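Local coordinates for SnoaL-like domain-containing protein (Burkholderia xenovorans LB400, PDB 3FGY) that is of unknown function but adopts the cone-shaped NTF2-like fold of the SnoaL family, whose members often hold small molecules in a pocket between helices and curved sheet, at residues Asn7-Ile10 and Val11-Phe15; Leu57-Lys60 and Ala61-Met64. One frame throughout, in Å; residues are numbered along the deposited sequence. Where two conformers were deposited one is given.

Interaction 1 of 2, residues Asn7-Ile10 and Val11-Phe15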
loop_
_atom_site.group_PDB
_atom_site.type_symbol
_atom_site.label_atom_id
_atom_site.label_comp_id
_atom_site.label_asym_id
_atom_site.label_seq_id
_atom_site.Cartn_x
_atom_site.Cartn_y
_atom_site.Cartn_z
ATOM N N ASN A 7 17.264 10.550 -3.113
ATOM C CA ASN A 7 16.506 9.632 -2.246
ATOM C C ASN A 7 16.133 8.338 -2.949
ATOM O O ASN A 7 16.207 7.259 -2.359
ATOM C CB ASN A 7 15.235 10.290 -1.706
ATOM C CG ASN A 7 15.534 11.353 -0.701
ATOM O OD1 ASN A 7 16.681 11.496 -0.287
ATOM N ND2 ASN A 7 14.515 12.106 -0.288
ATOM N N VAL A 8 15.746 8.442 -4.218
ATOM C CA VAL A 8 15.387 7.249 -4.986
ATOM C C VAL A 8 16.627 6.346 -5.159
ATOM O O VAL A 8 16.521 5.119 -5.045
ATOM C CB VAL A 8 14.763 7.594 -6.352
ATOM C CG1 VAL A 8 14.705 6.356 -7.243
ATOM C CG2 VAL A 8 13.384 8.209 -6.169
ATOM N N GLN A 9 17.788 6.940 -5.415
ATOM C CA GLN A 9 18.996 6.140 -5.548
ATOM C C GLN A 9 19.358 5.436 -4.233
ATOM O O GLN A 9 19.765 4.282 -4.253
ATOM C CB GLN A 9 20.170 6.979 -6.027
ATOM C CG GLN A 9 21.398 6.152 -6.365
ATOM C CD GLN A 9 21.102 5.119 -7.438
ATOM O OE1 GLN A 9 20.791 5.470 -8.581
ATOM N NE2 GLN A 9 21.166 3.839 -7.073
ATOM N N ILE A 10 19.187 6.122 -3.105
ATOM C CA ILE A 10 19.393 5.507 -1.771
ATOM C C ILE A 10 18.473 4.322 -1.541
ATOM O O ILE A 10 18.893 3.279 -1.044
ATOM C CB ILE A 10 19.164 6.524 -0.638
ATOM C CG1 ILE A 10 20.286 7.562 -0.630
ATOM C CG2 ILE A 10 19.098 5.831 0.713
ATOM C CD1 ILE A 10 19.935 8.825 0.116
ATOM N N VAL A 11 17.202 4.481 -1.905
ATOM C CA VAL A 11 16.259 3.392 -1.760
ATOM C C VAL A 11 16.655 2.238 -2.688
ATOM O O VAL A 11 16.659 1.083 -2.273
ATOM C CB VAL A 11 14.814 3.863 -1.983
ATOM C CG1 VAL A 11 13.874 2.679 -2.044
ATOM C CG2 VAL A 11 14.407 4.831 -0.867
ATOM N N LYS A 12 17.016 2.549 -3.931
ATOM C CA LYS A 12 17.563 1.535 -4.844
ATOM C C LYS A 12 18.841 0.861 -4.277
ATOM O O LYS A 12 18.993 -0.356 -4.393
ATOM C CB LYS A 12 17.812 2.146 -6.237
ATOM C CG LYS A 12 16.518 2.499 -6.974
ATOM C CD LYS A 12 16.768 3.110 -8.351
ATOM C CE LYS A 12 15.455 3.349 -9.098
ATOM N NZ LYS A 12 15.627 4.182 -10.339
ATOM N N ASP A 13 19.725 1.638 -3.651
ATOM C CA ASP A 13 20.930 1.103 -2.967
ATOM C C ASP A 13 20.563 0.204 -1.775
ATOM O O ASP A 13 21.319 -0.707 -1.418
ATOM C CB ASP A 13 21.825 2.232 -2.436
ATOM C CG ASP A 13 22.522 3.017 -3.537
ATOM O OD1 ASP A 13 22.564 2.536 -4.693
ATOM O OD2 ASP A 13 23.019 4.124 -3.227
ATOM N N PHE A 14 19.410 0.486 -1.160
ATOM C CA PHE A 14 18.931 -0.227 0.031
ATOM C C PHE A 14 18.608 -1.672 -0.336
ATOM O O PHE A 14 19.153 -2.609 0.265
ATOM C CB PHE A 14 17.709 0.507 0.604
ATOM C CG PHE A 14 17.112 -0.132 1.827
ATOM C CD1 PHE A 14 17.732 -0.031 3.062
ATOM C CD2 PHE A 14 15.903 -0.803 1.740
ATOM C CE1 PHE A 14 17.155 -0.622 4.184
ATOM C CE2 PHE A 14 15.328 -1.383 2.861
ATOM C CZ PHE A 14 15.956 -1.292 4.072
ATOM N N PHE A 15 17.763 -1.839 -1.348
ATOM C CA PHE A 15 17.527 -3.145 -1.967
ATOM C C PHE A 15 18.763 -3.727 -2.682
ATOM O O PHE A 15 18.892 -4.946 -2.818
ATOM C CB PHE A 15 16.401 -3.056 -2.987
ATOM C CG PHE A 15 15.185 -2.327 -2.497
ATOM C CD1 PHE A 15 14.762 -2.443 -1.173
ATOM C CD2 PHE A 15 14.438 -1.543 -3.372
ATOM C CE1 PHE A 15 13.620 -1.767 -0.729
ATOM C CE2 PHE A 15 13.297 -0.866 -2.931
ATOM C CZ PHE A 15 12.891 -0.982 -1.608
HETATM O O HOH W 1 17.834 6.153 -9.657
#
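Gln9 and Asp13 meet one helical turn apart, and their side chains illustrate how an i to i+4 pair on an exposed helix flank can tie polar ends together. The amide nitrogen NE2 of Gln9 donates to OD1 of Asp13 over 3.1 Å. The acceptor lies close to the amide plane, yet the donor comes down on OD1 from above the carboxylate, and the two planes stand 38° apart. A bend in the glutamine chain makes this possible: CG runs anti to the backbone N (chi1 -172°), and the turn at chi2 swings the amide forward along the helix.

The amide nitrogen also passes Lys12, whose extended chain runs at about a right angle to that of Gln9; NE2 lies 3.8 Å from Lys12 CB. A water joins their far ends, donating to Gln9 OE1 at 3.2 Å and accepting from Lys12 NZ at 3.0 Å. Both polar atoms of the amide are thus engaged, which should limit its rotation, though Gln9 also touches a crystal neighbour. Lys12 in turn lies alongside Val8, pointing the same way, with its CE 3.6 Å from Val8 CG1, and the outer methylenes of the lysine lie against that branch of the valine. Beneath these side chains runs the regular alpha-helical bonding, for example from Lys12 N to Val8 O at 2.8 Å.

The helix is amphipathic. Val11, on its buried side, packs against Phe75 of strand 65-78, Val82 and Val84 of strand 81-92, and Ile107 and Val109 of strand 98-110. Ile10 and Phe14 reach Val114 of strand 113-120, while Val8 touches Ala77, and helix 5-20 thereby lies across four strands of the curved sheet.

Interaction 2 of 2, residues Leu57-Lys60 and Ala61-Met64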
loop_
_atom_site.group_PDB
_atom_site.type_symbol
_atom_site.label_atom_id
_atom_site.label_comp_id
_atom_site.label_asym_id
_atom_site.label_seq_id
_atom_site.Cartn_x
_atom_site.Cartn_y
_atom_site.Cartn_z
ATOM N N LEU A 57 15.583 -9.778 10.715
ATOM C CA LEU A 57 14.417 -9.827 9.812
ATOM C C LEU A 57 14.814 -10.425 8.473
ATOM O O LEU A 57 14.155 -11.349 7.995
ATOM C CB LEU A 57 13.868 -8.417 9.604
ATOM C CG LEU A 57 12.859 -8.224 8.460
ATOM C CD1 LEU A 57 11.609 -9.139 8.666
ATOM C CD2 LEU A 57 12.481 -6.743 8.323
ATOM N N LEU A 58 15.923 -9.938 7.906
ATOM C CA LEU A 58 16.417 -10.445 6.627
ATOM C C LEU A 58 16.793 -11.949 6.730
ATOM O O LEU A 58 16.481 -12.755 5.822
ATOM C CB LEU A 58 17.566 -9.567 6.121
ATOM C CG LEU A 58 17.166 -8.093 5.828
ATOM C CD1 LEU A 58 18.278 -7.331 5.115
ATOM C CD2 LEU A 58 15.878 -7.969 5.048
ATOM N N GLN A 59 17.369 -12.343 7.866
ATOM C CA GLN A 59 17.747 -13.741 8.087
ATOM C C GLN A 59 16.490 -14.605 8.202
ATOM O O GLN A 59 16.372 -15.650 7.569
ATOM C CB GLN A 59 18.624 -13.894 9.342
ATOM C CG GLN A 59 19.062 -15.335 9.644
ATOM C CD GLN A 59 19.895 -15.931 8.552
ATOM O OE1 GLN A 59 20.653 -15.223 7.876
ATOM N NE2 GLN A 59 19.779 -17.254 8.371
ATOM N N LYS A 60 15.535 -14.142 8.997
ATOM C CA LYS A 60 14.314 -14.886 9.196
ATOM C C LYS A 60 13.513 -15.023 7.882
ATOM O O LYS A 60 12.960 -16.098 7.591
ATOM C CB LYS A 60 13.496 -14.222 10.299
ATOM C CG LYS A 60 12.309 -15.018 10.716
ATOM C CD LYS A 60 11.595 -14.386 11.858
ATOM C CE LYS A 60 10.422 -15.214 12.313
ATOM N NZ LYS A 60 9.771 -14.581 13.504
ATOM N N ALA A 61 13.468 -13.957 7.092
ATOM C CA ALA A 61 12.772 -13.990 5.794
ATOM C C ALA A 61 13.406 -15.066 4.885
ATOM O O ALA A 61 12.697 -15.894 4.294
ATOM C CB ALA A 61 12.813 -12.635 5.127
ATOM N N SER A 62 14.738 -15.087 4.811
ATOM C CA SER A 62 15.480 -16.072 3.999
ATOM C C SER A 62 15.169 -17.517 4.417
ATOM O O SER A 62 15.133 -18.439 3.573
ATOM C CB SER A 62 16.974 -15.792 4.107
ATOM O OG SER A 62 17.538 -16.381 5.276
ATOM N N GLU A 63 14.946 -17.698 5.718
ATOM C CA GLU A 63 14.621 -18.990 6.285
ATOM C C GLU A 63 13.188 -19.445 6.062
ATOM O O GLU A 63 12.938 -20.657 6.024
ATOM C CB GLU A 63 14.916 -18.983 7.789
ATOM C CG GLU A 63 16.402 -18.986 8.064
ATOM C CD GLU A 63 16.761 -18.797 9.527
ATOM O OE1 GLU A 63 15.852 -18.764 10.387
ATOM O OE2 GLU A 63 17.979 -18.676 9.793
HETATM N N MSE A 64 12.251 -18.518 5.894
HETATM C CA MSE A 64 10.873 -18.982 5.874
HETATM C C MSE A 64 10.116 -18.770 4.589
HETATM O O MSE A 64 9.092 -19.406 4.400
HETATM C CB MSE A 64 10.111 -18.427 7.056
HETATM C CG MSE A 64 10.582 -19.056 8.333
HETATM SE SE MSE A 64 9.668 -18.291 9.787
HETATM C CE MSE A 64 8.333 -19.686 10.195
#
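The last turns of helix 50-64, just before the chain enters strand 65-78, bring Gln59 and Glu63 together as an i to i+4 pair on the solvent side. Gln59 NE2 donates to Glu63 OE2 over 2.7 Å in a nearly straight bond (174°). The acceptor lies in the amide plane, whereas the donor reaches OE2 on the anti side, tilted out of the carboxylate plane, and the amide and carboxylate planes are turned 74° apart. A bend at chi2 of Gln59 carries its nitrogen toward Glu63, which stays extended.

Ser62 folds its hydroxyl back onto the helix: with chi1 at 84°, OG sits between the backbone N and the carbonyl carbon and donates to Gln59 O at 2.7 Å. That carbonyl also receives Glu63 N at 3.1 Å. Such a serine hydroxyl bonded to a carbonyl of the preceding turn is a familiar feature of alpha-helices.

On another flank, the selenomethionine Met64 runs beside Lys60 in one of its two conformers, a contact that is therefore doubtful. The extended lysine carries NZ to a salt bridge with the C-terminal carboxylate of Thr135 and a hydrogen bond to Pro43 O, while Leu57 packs on Trp36 and Ile38 of strand 34-38.

How the interactions relate
From the N terminus, the chain forms interaction 1 within helix 5-20, then passes through helix 23-28 and strands 30-31, 34-38 and 46-49 before interaction 2 forms within helix 50-64. Each contact spans about one helical turn and closes no long loop; the two follow in series, neither nesting nor crossing. Their centres are 21 Å apart, and the nearest atoms stay about 7 Å from each other without touching. The helix of interaction 1 packs on four strands of the sheet, whereas that of interaction 2 is joined to strand 34-38, to the loop that follows it and to the chain's C-terminal end.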